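PDB 3SFW: dihydropyrimidinase, which catalyses the reversible hydrolytic ring opening of dihydropyrimidines to N-carbamoyl-beta-amino acids, probably using the pair of zinc ions held in its TIM-barrel domain. Local coordinates for residues D56-L61 against V90-T95; L61-G66 against D315-N320; Y120-M125 against G450-R455. All coordinates share one frame; numbering follows the deposited sequence.

Contact 1: D56-L61 against V90-T95. With ZN (zinc ion), chain F.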
ATOM      1  N   ASP A  56      -0.752  24.431  22.757  1.00  8.65           N
ATOM      2  CA  ASP A  56       0.353  23.506  22.565  1.00  9.28           C
ATOM      3  C   ASP A  56       0.141  22.262  23.394  1.00 10.10           C
ATOM      4  O   ASP A  56       0.172  22.334  24.607  1.00 11.00           O
ATOM      5  CB  ASP A  56       1.668  24.167  23.027  1.00  8.58           C
ATOM      6  CG  ASP A  56       2.915  23.353  22.636  1.00 11.94           C
ATOM      7  OD1 ASP A  56       2.816  22.157  22.317  1.00 10.39           O
ATOM      8  OD2 ASP A  56       4.028  23.933  22.662  1.00 10.51           O
ATOM      9  N   PRO A  57      -0.208  21.143  22.748  1.00  7.39           N
ATOM     10  CA  PRO A  57      -0.551  19.954  23.513  1.00  9.18           C
ATOM     11  C   PRO A  57       0.684  19.164  23.972  1.00  8.25           C
ATOM     12  O   PRO A  57       0.537  18.001  24.381  1.00 10.00           O
ATOM     13  CB  PRO A  57      -1.296  19.082  22.498  1.00 11.44           C
ATOM     14  CG  PRO A  57      -0.663  19.455  21.136  1.00 10.50           C
ATOM     15  CD  PRO A  57      -0.456  20.979  21.296  1.00  9.00           C
ATOM     16  N   HIS A  58       1.879  19.718  23.804  1.00  8.69           N
ATOM     17  CA  HIS A  58       3.065  18.890  24.020  1.00  9.86           C
ATOM     18  C   HIS A  58       4.188  19.656  24.718  1.00  9.47           C
ATOM     19  O   HIS A  58       5.108  20.171  24.074  1.00 10.08           O
ATOM     20  CB  HIS A  58       3.533  18.257  22.701  1.00  7.68           C
ATOM     21  CG  HIS A  58       4.503  17.122  22.882  1.00  7.87           C
ATOM     22  ND1 HIS A  58       4.589  16.075  21.986  1.00  9.97           N
ATOM     23  CD2 HIS A  58       5.365  16.831  23.893  1.00 10.78           C
ATOM     24  CE1 HIS A  58       5.483  15.198  22.425  1.00 10.74           C
ATOM     25  NE2 HIS A  58       5.960  15.636  23.582  1.00  9.26           N
ATOM     26  N   THR A  59       4.079  19.787  26.052  1.00  9.28           N
ATOM     27  CA  THR A  59       5.118  20.542  26.803  1.00  9.66           C
ATOM     28  C   THR A  59       5.637  19.728  27.986  1.00 10.37           C
ATOM     29  O   THR A  59       4.964  18.815  28.463  1.00  9.98           O
ATOM     30  CB  THR A  59       4.615  21.915  27.298  1.00 10.24           C
ATOM     31  OG1 THR A  59       3.576  21.748  28.281  1.00 10.25           O
ATOM     32  CG2 THR A  59       3.977  22.712  26.093  1.00  9.50           C
ATOM     33  N   HIS A  60       6.859  20.043  28.411  1.00 10.87           N
ATOM     34  CA  HIS A  60       7.517  19.375  29.527  1.00 10.62           C
ATOM     35  C   HIS A  60       8.174  20.436  30.424  1.00 11.11           C
ATOM     36  O   HIS A  60       9.420  20.573  30.450  1.00 12.51           O
ATOM     37  CB  HIS A  60       8.600  18.404  29.009  1.00 10.24           C
ATOM     38  CG  HIS A  60       8.053  17.318  28.133  1.00  7.68           C
ATOM     39  ND1 HIS A  60       7.389  16.222  28.645  1.00  9.57           N
ATOM     40  CD2 HIS A  60       8.028  17.187  26.786  1.00 10.07           C
ATOM     41  CE1 HIS A  60       7.038  15.419  27.650  1.00 10.87           C
ATOM     42  NE2 HIS A  60       7.388  16.000  26.506  1.00 10.65           N
ATOM     43  N   LEU A  61       7.346  21.233  31.100  1.00 10.26           N
ATOM     44  CA  LEU A  61       7.905  22.303  31.939  1.00 12.09           C
ATOM     45  C   LEU A  61       8.312  21.734  33.317  1.00 12.79           C
ATOM     46  O   LEU A  61       7.579  20.923  33.916  1.00 12.12           O
ATOM     47  CB  LEU A  61       6.845  23.399  32.132  1.00 11.87           C
ATOM     48  CG  LEU A  61       6.254  23.968  30.833  1.00 12.10           C
ATOM     49  CD1 LEU A  61       5.336  25.170  31.162  1.00 11.25           C
ATOM     50  CD2 LEU A  61       7.415  24.451  29.908  1.00 12.86           C
ATOM     51  N   VAL A  90      -0.745  21.876  27.283  1.00  8.75           N
ATOM     52  CA  VAL A  90      -1.116  20.651  27.965  1.00  9.61           C
ATOM     53  C   VAL A  90       0.176  19.914  28.206  1.00  9.05           C
ATOM     54  O   VAL A  90       0.910  19.553  27.239  1.00 10.02           O
ATOM     55  CB  VAL A  90      -2.120  19.775  27.158  1.00 10.44           C
ATOM     56  CG1 VAL A  90      -2.726  18.705  28.112  1.00  9.99           C
ATOM     57  CG2 VAL A  90      -3.277  20.679  26.568  1.00 10.00           C
ATOM     58  N   ASP A  91       0.525  19.818  29.492  1.00  9.99           N
ATOM     59  CA  ASP A  91       1.849  19.344  29.911  1.00  9.77           C
ATOM     60  C   ASP A  91       1.788  17.884  30.383  1.00 11.58           C
ATOM     61  O   ASP A  91       0.785  17.446  30.945  1.00  9.93           O
ATOM     62  CB  ASP A  91       2.300  20.253  31.072  1.00 10.42           C
ATOM     63  CG  ASP A  91       3.782  20.136  31.366  1.00 11.85           C
ATOM     64  OD1 ASP A  91       4.142  19.283  32.194  1.00 12.26           O
ATOM     65  OD2 ASP A  91       4.568  20.911  30.735  1.00 10.02           O
ATOM     66  N   PHE A  92       2.870  17.129  30.169  1.00 10.28           N
ATOM     67  CA  PHE A  92       2.922  15.735  30.623  1.00  9.72           C
ATOM     68  C   PHE A  92       3.275  15.544  32.108  1.00 12.42           C
ATOM     69  O   PHE A  92       4.460  15.646  32.513  1.00 12.48           O
ATOM     70  CB  PHE A  92       3.900  14.945  29.721  1.00  9.09           C
ATOM     71  CG  PHE A  92       3.375  14.746  28.329  1.00 10.67           C
ATOM     72  CD1 PHE A  92       3.725  15.611  27.291  1.00 10.39           C
ATOM     73  CD2 PHE A  92       2.541  13.691  28.054  1.00  9.55           C
ATOM     74  CE1 PHE A  92       3.249  15.436  26.022  1.00 11.20           C
ATOM     75  CE2 PHE A  92       2.023  13.514  26.771  1.00  8.64           C
ATOM     76  CZ  PHE A  92       2.365  14.416  25.753  1.00 10.44           C
ATOM     77  N   CYS A  93       2.282  15.091  32.860  1.00 10.61           N
ATOM     78  CA  CYS A  93       2.492  14.676  34.257  1.00 11.18           C
ATOM     79  C   CYS A  93       3.088  13.263  34.292  1.00 12.44           C
ATOM     80  O   CYS A  93       2.463  12.265  33.842  1.00 10.82           O
ATOM     81  CB  CYS A  93       1.138  14.714  34.971  1.00 12.32           C
ATOM     82  SG  CYS A  93       1.226  14.033  36.654  1.00 14.00           S
ATOM     83  N   LEU A  94       4.325  13.160  34.777  1.00 12.48           N
ATOM     84  CA  LEU A  94       5.015  11.877  34.771  1.00 10.91           C
ATOM     85  C   LEU A  94       4.685  11.095  36.028  1.00 13.33           C
ATOM     86  O   LEU A  94       4.451  11.677  37.081  1.00 14.61           O
ATOM     87  CB  LEU A  94       6.515  12.091  34.716  1.00 11.20           C
ATOM     88  CG  LEU A  94       6.978  12.970  33.564  1.00 14.13           C
ATOM     89  CD1 LEU A  94       8.538  13.012  33.609  1.00 13.54           C
ATOM     90  CD2 LEU A  94       6.483  12.424  32.183  1.00 15.19           C
ATOM     91  N   THR A  95       4.739   9.780  35.910  1.00 13.11           N
ATOM     92  CA  THR A  95       4.477   8.892  37.059  1.00 18.54           C
ATOM     93  C   THR A  95       5.622   7.883  37.208  1.00 24.98           C
ATOM     94  O   THR A  95       6.405   7.668  36.290  1.00 20.49           O
ATOM     95  CB  THR A  95       3.178   8.106  36.854  1.00 17.15           C
ATOM     96  OG1 THR A  95       3.276   7.298  35.659  1.00 19.30           O
ATOM     97  CG2 THR A  95       2.012   9.052  36.721  1.00 14.73           C
TER
HETATM   98 ZN    ZN F 502       7.606  14.881  24.726  1.00 14.91          ZN
HETATM   99  O   HOH W   1       6.949  16.073  31.451  1.00 11.93           O
HETATM  100  O   HOH W   2       6.651  18.544  32.753  1.00 13.39           O
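His58 and His60 both bind one zinc ion through NE2, and the ring of Phe92 packs against the two of them. Phe92 presents its edge to the face of the His58 ring in a T-shaped pair, with CE1 3.3 Å from His58 CD2. Toward His60 the same ring lies nearly parallel, the planes 18° apart, but slid, with little overlap; Phe92 CD1 and His60 CE1 are the atoms that meet. Both far nitrogens are held: His60 ND1 donates to a water 2.8 Å away, which in turn donates to Phe92 O, while His58 ND1 is bonded to Glu262.

One layer out, a single oxygen does much of the work. Asp91 OD2 accepts from Thr59 OG1 at 2.8 Å, on its anti side, somewhat out of the carboxylate plane, and takes the almost straight bond from Leu61 N, 174° at the hydrogen, on its syn lone pair. Thr59 reaches it with OG1 set between its own backbone N and carbonyl carbon (chi1 66°). Asp91 OD1 goes to Trp108 and to a second water that also bonds Leu61 O.

Beneath this, strands 49-59 and 86-93 run parallel as neighbours in the barrel wall, joined by Val90 N to Asp56 O (2.9 Å), Phe92 N to Thr59 O (3.2 Å) and a weak bond from Thr59 N to Val90 O. The His-X-His pair at this strand end is a characteristic metal-binding motif of the amidohydrolase family. With both far nitrogens engaged and Phe92 against both rings, rotation of the imidazoles is probably limited, which helps keep NE2 directed at the zinc ion.

Contact 2: L61-G66 against D315-N320. With ZN (zinc ion), chain F.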
ATOM      1  N   LEU A  61       7.346  21.233  31.100  1.00 10.26           N
ATOM      2  CA  LEU A  61       7.905  22.303  31.939  1.00 12.09           C
ATOM      3  C   LEU A  61       8.312  21.734  33.317  1.00 12.79           C
ATOM      4  O   LEU A  61       7.579  20.923  33.916  1.00 12.12           O
ATOM      5  CB  LEU A  61       6.845  23.399  32.132  1.00 11.87           C
ATOM      6  CG  LEU A  61       6.254  23.968  30.833  1.00 12.10           C
ATOM      7  CD1 LEU A  61       5.336  25.170  31.162  1.00 11.25           C
ATOM      8  CD2 LEU A  61       7.415  24.451  29.908  1.00 12.86           C
ATOM      9  N   ASP A  62       9.446  22.211  33.852  1.00 12.84           N
ATOM     10  CA  ASP A  62       9.944  21.756  35.143  1.00 12.52           C
ATOM     11  C   ASP A  62       9.984  20.246  35.247  1.00 13.90           C
ATOM     12  O   ASP A  62       9.542  19.656  36.259  1.00 13.38           O
ATOM     13  CB  ASP A  62       9.093  22.338  36.284  1.00 12.46           C
ATOM     14  CG  ASP A  62       9.841  22.377  37.621  1.00 23.29           C
ATOM     15  OD1 ASP A  62      11.057  22.688  37.648  1.00 20.40           O
ATOM     16  OD2 ASP A  62       9.191  22.102  38.651  1.00 26.12           O
ATOM     17  N   MET A  63      10.434  19.604  34.183  1.00 11.77           N
ATOM     18  CA  MET A  63      10.383  18.151  34.099  1.00 11.41           C
ATOM     19  C   MET A  63      11.721  17.555  34.557  1.00 13.18           C
ATOM     20  O   MET A  63      12.775  17.889  34.019  1.00 14.42           O
ATOM     21  CB  MET A  63      10.170  17.749  32.631  1.00 11.25           C
ATOM     22  CG  MET A  63      10.136  16.201  32.421  1.00 13.66           C
ATOM     23  SD  MET A  63      10.636  15.836  30.720  1.00 14.93           S
ATOM     24  CE  MET A  63      10.309  14.118  30.559  1.00 15.38           C
ATOM     25  N   PRO A  64      11.680  16.593  35.475  1.00 15.33           N
ATOM     26  CA  PRO A  64      12.929  15.860  35.787  1.00 15.80           C
ATOM     27  C   PRO A  64      13.250  14.832  34.699  1.00 15.50           C
ATOM     28  O   PRO A  64      12.424  13.948  34.428  1.00 18.33           O
ATOM     29  CB  PRO A  64      12.586  15.134  37.106  1.00 19.69           C
ATOM     30  CG  PRO A  64      11.066  14.917  37.029  1.00 20.64           C
ATOM     31  CD  PRO A  64      10.498  16.077  36.206  1.00 17.47           C
ATOM     32  N   PHE A  65      14.425  14.928  34.093  1.00 18.91           N
ATOM     33  CA  PHE A  65      14.764  14.062  32.921  1.00 19.59           C
ATOM     34  C   PHE A  65      16.232  14.254  32.578  1.00 20.04           C
ATOM     35  O   PHE A  65      16.793  15.325  32.835  1.00 20.67           O
ATOM     36  CB  PHE A  65      13.898  14.469  31.709  1.00 19.26           C
ATOM     37  CG  PHE A  65      13.944  13.506  30.523  1.00 19.24           C
ATOM     38  CD1 PHE A  65      13.579  12.158  30.664  1.00 18.02           C
ATOM     39  CD2 PHE A  65      14.045  14.035  29.235  1.00 18.14           C
ATOM     40  CE1 PHE A  65      13.461  11.331  29.541  1.00 21.39           C
ATOM     41  CE2 PHE A  65      13.937  13.221  28.098  1.00 18.66           C
ATOM     42  CZ  PHE A  65      13.663  11.839  28.266  1.00 19.92           C
ATOM     43  N   GLY A  66      16.852  13.205  32.043  1.00 18.12           N
ATOM     44  CA  GLY A  66      18.184  13.330  31.439  1.00 21.00           C
ATOM     45  C   GLY A  66      19.236  13.628  32.495  1.00 23.28           C
ATOM     46  O   GLY A  66      20.256  14.230  32.196  1.00 23.43           O
ATOM     47  N   ASP A 315       6.802  19.809  21.809  1.00 10.12           N
ATOM     48  CA  ASP A 315       7.708  18.929  22.626  1.00 10.99           C
ATOM     49  C   ASP A 315       8.771  19.830  23.300  1.00 10.94           C
ATOM     50  O   ASP A 315       9.978  19.502  23.377  1.00 12.90           O
ATOM     51  CB  ASP A 315       8.357  17.758  21.819  1.00 11.04           C
ATOM     52  CG  ASP A 315       8.974  16.681  22.708  1.00 11.75           C
ATOM     53  OD1 ASP A 315       8.580  16.590  23.910  1.00 11.39           O
ATOM     54  OD2 ASP A 315       9.876  15.945  22.195  1.00 10.57           O
ATOM     55  N   HIS A 316       8.312  20.950  23.831  1.00  9.31           N
ATOM     56  CA  HIS A 316       9.238  21.877  24.520  1.00  9.01           C
ATOM     57  C   HIS A 316       9.841  21.143  25.726  1.00 11.57           C
ATOM     58  O   HIS A 316       9.122  20.753  26.647  1.00 10.40           O
ATOM     59  CB  HIS A 316       8.470  23.100  25.034  1.00 11.61           C
ATOM     60  CG  HIS A 316       9.361  24.146  25.629  1.00 10.01           C
ATOM     61  ND1 HIS A 316      10.334  24.789  24.887  1.00 11.39           N
ATOM     62  CD2 HIS A 316       9.411  24.673  26.870  1.00 10.33           C
ATOM     63  CE1 HIS A 316      10.964  25.659  25.658  1.00 12.11           C
ATOM     64  NE2 HIS A 316      10.430  25.598  26.874  1.00 10.73           N
ATOM     65  N   CYS A 317      11.167  20.991  25.735  1.00 11.48           N
ATOM     66  CA  CYS A 317      11.795  20.159  26.762  1.00 10.91           C
ATOM     67  C   CYS A 317      13.251  20.729  26.878  1.00 12.04           C
ATOM     68  O   CYS A 317      14.215  20.060  26.509  1.00 13.51           O
ATOM     69  CB  CYS A 317      11.758  18.688  26.295  1.00 13.30           C
ATOM     70  SG  CYS A 317      12.225  17.485  27.616  1.00 14.50           S
ATOM     71  N   PRO A 318      13.374  21.983  27.345  1.00 12.86           N
ATOM     72  CA  PRO A 318      14.633  22.728  27.157  1.00 11.87           C
ATOM     73  C   PRO A 318      15.719  22.373  28.191  1.00 13.67           C
ATOM     74  O   PRO A 318      15.426  22.185  29.389  1.00 11.81           O
ATOM     75  CB  PRO A 318      14.191  24.189  27.308  1.00 12.14           C
ATOM     76  CG  PRO A 318      13.064  24.079  28.353  1.00 13.25           C
ATOM     77  CD  PRO A 318      12.301  22.852  27.865  1.00 14.41           C
ATOM     78  N   PHE A 319      16.961  22.307  27.719  1.00 13.22           N
ATOM     79  CA  PHE A 319      18.125  22.214  28.611  1.00 14.32           C
ATOM     80  C   PHE A 319      19.166  23.167  28.062  1.00 13.29           C
ATOM     81  O   PHE A 319      19.418  23.188  26.842  1.00 14.94           O
ATOM     82  CB  PHE A 319      18.686  20.794  28.565  1.00 16.17           C
ATOM     83  CG  PHE A 319      17.717  19.740  29.034  1.00 14.91           C
ATOM     84  CD1 PHE A 319      17.527  19.514  30.402  1.00 15.99           C
ATOM     85  CD2 PHE A 319      16.980  18.981  28.111  1.00 16.40           C
ATOM     86  CE1 PHE A 319      16.590  18.563  30.853  1.00 13.85           C
ATOM     87  CE2 PHE A 319      16.055  17.980  28.553  1.00 15.23           C
ATOM     88  CZ  PHE A 319      15.903  17.744  29.931  1.00 14.77           C
ATOM     89  N   ASN A 320      19.790  23.940  28.940  1.00 15.72           N
ATOM     90  CA  ASN A 320      20.888  24.785  28.514  1.00 14.79           C
ATOM     91  C   ASN A 320      21.999  23.980  27.839  1.00 14.77           C
ATOM     92  O   ASN A 320      22.332  22.863  28.235  1.00 14.67           O
ATOM     93  CB  ASN A 320      21.471  25.533  29.719  1.00 13.53           C
ATOM     94  CG  ASN A 320      20.527  26.537  30.264  1.00 15.64           C
ATOM     95  OD1 ASN A 320      20.267  27.552  29.630  1.00 15.89           O
ATOM     96  ND2 ASN A 320      19.942  26.241  31.435  1.00 15.77           N
TER
HETATM   97 ZN    ZN F 502       7.606  14.881  24.726  1.00 14.91          ZN
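Leu61 meets His316 where two loops at the metal-binding end of the amidohydrolase TIM barrel come together, one following strand 49-59 and the other strand 311-312. The methyl CD2 of Leu61 butts against the His316 ring edge in its plane, 3.6 Å from CD2 of the imidazole. Pro318 CD lies over one face of that ring, toward its rim, and Asp72 and Ile341 engage its two nitrogens, which fixes its rotation.

Farther along, the fit is sulfur into a hollow. Cys317 SG rests in the notch at one side of the Met63-Phe65 pair, 3.9 Å from Met63 SD and obliquely placed against the Phe65 ring, its centroid 5.3 Å from the sulfur. The extended Met63 chain, with CG anti to the backbone N (chi1 179°), carries its own terminal methyl CE over one face of the Phe65 ring. Phe319 fills the next place: its CZ comes up at the edge of Phe65, near that ring's plane, and its CE1 lies 3.8 Å from Phe65 O. Thr68 and Thr70 also touch Phe319. The side-chain contacts are mainly apolar; the polar ties go to partners outside the two segments, as with Met63 N and Thr70 OG1. Near the start of the second loop, Asp315 OD1 binds the zinc ion at 2.1 Å.

Contact 3: Y120-M125 against G450-R455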
ATOM      1  N   TYR A 120      -3.599  25.927  31.448  1.00 11.36           N
ATOM      2  CA  TYR A 120      -2.847  24.666  31.284  1.00 10.13           C
ATOM      3  C   TYR A 120      -3.731  23.483  31.611  1.00 10.40           C
ATOM      4  O   TYR A 120      -4.513  23.518  32.591  1.00 11.40           O
ATOM      5  CB  TYR A 120      -1.578  24.635  32.168  1.00 12.24           C
ATOM      6  CG  TYR A 120      -1.853  24.898  33.647  1.00 10.29           C
ATOM      7  CD1 TYR A 120      -1.988  26.218  34.135  1.00  9.90           C
ATOM      8  CD2 TYR A 120      -1.962  23.816  34.561  1.00 11.11           C
ATOM      9  CE1 TYR A 120      -2.354  26.461  35.492  1.00 10.29           C
ATOM     10  CE2 TYR A 120      -2.299  24.047  35.896  1.00 13.85           C
ATOM     11  CZ  TYR A 120      -2.448  25.361  36.365  1.00 13.01           C
ATOM     12  OH  TYR A 120      -2.786  25.558  37.699  1.00 14.40           O
ATOM     13  N   GLY A 121      -3.499  22.382  30.903  1.00 11.42           N
ATOM     14  CA  GLY A 121      -4.044  21.128  31.328  1.00 10.54           C
ATOM     15  C   GLY A 121      -2.901  20.176  31.526  1.00 10.76           C
ATOM     16  O   GLY A 121      -1.714  20.539  31.280  1.00 11.98           O
ATOM     17  N   PHE A 122      -3.225  18.963  31.985  1.00 11.86           N
ATOM     18  CA  PHE A 122      -2.237  17.903  32.072  1.00  9.77           C
ATOM     19  C   PHE A 122      -2.669  16.677  31.275  1.00  9.47           C
ATOM     20  O   PHE A 122      -3.830  16.262  31.342  1.00 11.76           O
ATOM     21  CB  PHE A 122      -2.025  17.456  33.543  1.00  9.78           C
ATOM     22  CG  PHE A 122      -1.502  18.550  34.446  1.00 11.19           C
ATOM     23  CD1 PHE A 122      -0.481  19.430  34.022  1.00 12.77           C
ATOM     24  CD2 PHE A 122      -2.032  18.697  35.727  1.00 13.52           C
ATOM     25  CE1 PHE A 122      -0.083  20.465  34.795  1.00 15.18           C
ATOM     26  CE2 PHE A 122      -1.619  19.772  36.539  1.00 16.45           C
ATOM     27  CZ  PHE A 122      -0.630  20.622  36.096  1.00 14.60           C
ATOM     28  N   HIS A 123      -1.684  16.003  30.648  1.00 10.26           N
ATOM     29  CA  HIS A 123      -1.820  14.567  30.297  1.00  9.34           C
ATOM     30  C   HIS A 123      -1.239  13.730  31.445  1.00 11.38           C
ATOM     31  O   HIS A 123      -0.429  14.222  32.221  1.00 10.36           O
ATOM     32  CB  HIS A 123      -1.018  14.208  29.020  1.00  9.33           C
ATOM     33  CG  HIS A 123      -1.116  15.212  27.916  1.00  9.60           C
ATOM     34  ND1 HIS A 123      -2.255  15.373  27.128  1.00  9.42           N
ATOM     35  CD2 HIS A 123      -0.175  16.047  27.408  1.00 10.71           C
ATOM     36  CE1 HIS A 123      -1.985  16.269  26.188  1.00 11.70           C
ATOM     37  NE2 HIS A 123      -0.759  16.746  26.392  1.00 11.22           N
ATOM     38  N   LEU A 124      -1.502  12.431  31.452  1.00 10.25           N
ATOM     39  CA  LEU A 124      -0.909  11.563  32.525  1.00 10.00           C
ATOM     40  C   LEU A 124      -0.146  10.398  31.918  1.00 11.11           C
ATOM     41  O   LEU A 124      -0.712   9.613  31.134  1.00 11.33           O
ATOM     42  CB  LEU A 124      -2.032  11.013  33.418  1.00  9.45           C
ATOM     43  CG  LEU A 124      -1.521  10.155  34.584  1.00 10.33           C
ATOM     44  CD1 LEU A 124      -0.749  11.057  35.567  1.00 13.28           C
ATOM     45  CD2 LEU A 124      -2.755   9.567  35.274  1.00 13.28           C
ATOM     46  N   MET A 125       1.134  10.278  32.275  1.00 11.40           N
ATOM     47  CA  MET A 125       1.959   9.099  31.904  1.00 11.54           C
ATOM     48  C   MET A 125       1.468   7.827  32.589  1.00 13.16           C
ATOM     49  O   MET A 125       1.182   7.841  33.783  1.00 13.65           O
ATOM     50  CB  MET A 125       3.398   9.358  32.299  1.00 10.77           C
ATOM     51  CG  MET A 125       4.282   8.093  32.181  1.00 11.17           C
ATOM     52  SD  MET A 125       5.938   8.640  32.767  1.00 14.38           S
ATOM     53  CE  MET A 125       6.650   6.996  33.034  1.00 17.45           C
ATOM     54  N   GLY A 450      -2.766  32.234  35.091  1.00 11.95           N
ATOM     55  CA  GLY A 450      -3.214  31.045  34.367  1.00  9.82           C
ATOM     56  C   GLY A 450      -4.000  30.114  35.249  1.00 13.34           C
ATOM     57  O   GLY A 450      -3.811  30.086  36.469  1.00 15.72           O
ATOM     58  N   ARG A 451      -4.974  29.423  34.645  1.00 11.72           N
ATOM     59  CA  ARG A 451      -5.829  28.455  35.364  1.00 12.52           C
ATOM     60  C   ARG A 451      -5.752  27.061  34.756  1.00 12.76           C
ATOM     61  O   ARG A 451      -5.541  26.898  33.551  1.00 14.51           O
ATOM     62  CB  ARG A 451      -7.308  28.884  35.366  1.00 17.63           C
ATOM     63  CG  ARG A 451      -7.489  30.261  36.002  1.00 26.71           C
ATOM     64  CD  ARG A 451      -8.806  30.371  36.718  1.00 34.54           C
ATOM     65  NE  ARG A 451      -9.903  30.483  35.780  1.00 37.35           N
ATOM     66  CZ  ARG A 451     -10.715  31.541  35.701  1.00 40.50           C
ATOM     67  NH1 ARG A 451     -11.679  31.560  34.786  1.00 38.60           N
ATOM     68  NH2 ARG A 451     -10.564  32.575  36.522  1.00 38.45           N
ATOM     69  N   TYR A 452      -5.941  26.071  35.619  1.00 13.55           N
ATOM     70  CA  TYR A 452      -5.959  24.667  35.199  1.00 12.13           C
ATOM     71  C   TYR A 452      -7.236  24.434  34.416  1.00 15.88           C
ATOM     72  O   TYR A 452      -8.311  24.907  34.822  1.00 17.41           O
ATOM     73  CB  TYR A 452      -5.943  23.733  36.442  1.00 13.13           C
ATOM     74  CG  TYR A 452      -6.115  22.271  36.054  1.00 12.32           C
ATOM     75  CD1 TYR A 452      -5.086  21.593  35.389  1.00 11.78           C
ATOM     76  CD2 TYR A 452      -7.286  21.548  36.385  1.00 14.25           C
ATOM     77  CE1 TYR A 452      -5.227  20.259  35.001  1.00 13.81           C
ATOM     78  CE2 TYR A 452      -7.453  20.232  35.949  1.00 13.61           C
ATOM     79  CZ  TYR A 452      -6.418  19.593  35.280  1.00 14.54           C
ATOM     80  OH  TYR A 452      -6.531  18.290  34.900  1.00 15.24           O
ATOM     81  N   VAL A 453      -7.135  23.678  33.328  1.00 13.44           N
ATOM     82  CA  VAL A 453      -8.318  23.342  32.508  1.00 14.63           C
ATOM     83  C   VAL A 453      -8.702  21.885  32.688  1.00 14.21           C
ATOM     84  O   VAL A 453      -7.863  20.994  32.486  1.00 12.91           O
ATOM     85  CB  VAL A 453      -8.010  23.580  31.004  1.00 14.59           C
ATOM     86  CG1 VAL A 453      -9.264  23.236  30.144  1.00 16.16           C
ATOM     87  CG2 VAL A 453      -7.624  25.054  30.825  1.00 19.04           C
ATOM     88  N   LYS A 454      -9.904  21.640  33.220  1.00 13.32           N
ATOM     89  CA  LYS A 454     -10.411  20.256  33.389  1.00 14.61           C
ATOM     90  C   LYS A 454     -11.043  19.831  32.075  1.00 16.64           C
ATOM     91  O   LYS A 454     -11.942  20.519  31.575  1.00 17.48           O
ATOM     92  CB  LYS A 454     -11.482  20.184  34.527  1.00 21.21           C
ATOM     93  CG  LYS A 454     -10.922  20.107  35.967  1.00 31.56           C
ATOM     94  CD  LYS A 454     -12.075  19.902  37.011  1.00 36.19           C
ATOM     95  CE  LYS A 454     -11.651  19.124  38.313  1.00 39.64           C
ATOM     96  NZ  LYS A 454     -10.233  19.311  38.800  1.00 37.73           N
ATOM     97  N   ARG A 455     -10.479  18.809  31.432  1.00  9.28           N
ATOM     98  CA  ARG A 455     -10.846  18.505  30.062  1.00  9.27           C
ATOM     99  C   ARG A 455     -11.911  17.458  29.942  1.00 10.59           C
ATOM    100  O   ARG A 455     -12.085  16.618  30.843  1.00 12.25           O
ATOM    101  CB  ARG A 455      -9.569  18.111  29.298  1.00  9.68           C
ATOM    102  CG  ARG A 455      -8.570  19.304  29.345  1.00  9.16           C
ATOM    103  CD  ARG A 455      -7.212  19.007  28.645  1.00  8.96           C
ATOM    104  NE  ARG A 455      -6.511  17.885  29.277  1.00 10.29           N
ATOM    105  CZ  ARG A 455      -6.348  16.693  28.705  1.00  9.94           C
ATOM    106  NH1 ARG A 455      -5.668  15.736  29.358  1.00  9.15           N
ATOM    107  NH2 ARG A 455      -6.829  16.464  27.456  1.00  9.25           N
TER
HETATM  108  O   HOH W   3      -3.498  27.909  38.508  1.00 26.05           O
HETATM  109  O   HOH W   4      -6.192  18.813  32.004  1.00 10.56           O
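Tyr120 lays one face of its ring over the backbone of Tyr452. The CH-pi contact is over the face, offset toward the rim, with Tyr452 CA 3.8 Å from the ring centroid. Tyr120 can fold over this way because its CG sits between the backbone N and the carbonyl carbon (chi1 54°). The two side chains cross at about a right angle with ring planes 57° apart, and Tyr452 CB touches Tyr120 CE2. From there the Tyr452 ring runs on to Phe122, where Tyr452 CE1 lies 3.6 Å from Phe122 CD2; His109 adds its ring edge-to-face to the cluster.

Under the rings, Tyr120 N bonds to Arg451 O (3.0 Å) and Val453 N to Tyr120 O (2.7 Å), tying the late loop alongside barrel strand 119-124. Arg455, bent at chi3, turns its guanidinium so that NH1 reaches Phe122 O at 2.8 Å from above the carbonyl plane; NH1 also bonds Ser148, and NH2 bonds Phe376. A water gathers Phe122 N, Tyr452 OH, Val453 O and Arg455 NE, and Tyr452 OH also bonds Glu144 O. As the arginine fastens the C-terminal chain to the barrel, the carbonyl dipoles of Phe122 and Phe376 probably help stabilise its positive charge.

How the contacts relate
Contacts 1 and 2 meet at one zinc ion: His58 and His60 from the first, Asp315 from the second, and Lys150, carboxylated at NZ, bridges to the other zinc ion bound by His183 and His239. Leu61 belongs to both, whose centres are 10 Å apart, and His60 N to His316 O (3.0 Å) probably adds a hydrogen bond. Contact 3 lies on the far side of strand 86-93 from strand 49-59, its centre 9 Å from that of contact 1. His123 joins these two, NE2 to Pro57 O at 2.7 Å, with its ring against Phe92 and its side chain about 8 Å from a zinc ion. Contacts 2 and 3 stay about 7 Å apart at their nearest atoms.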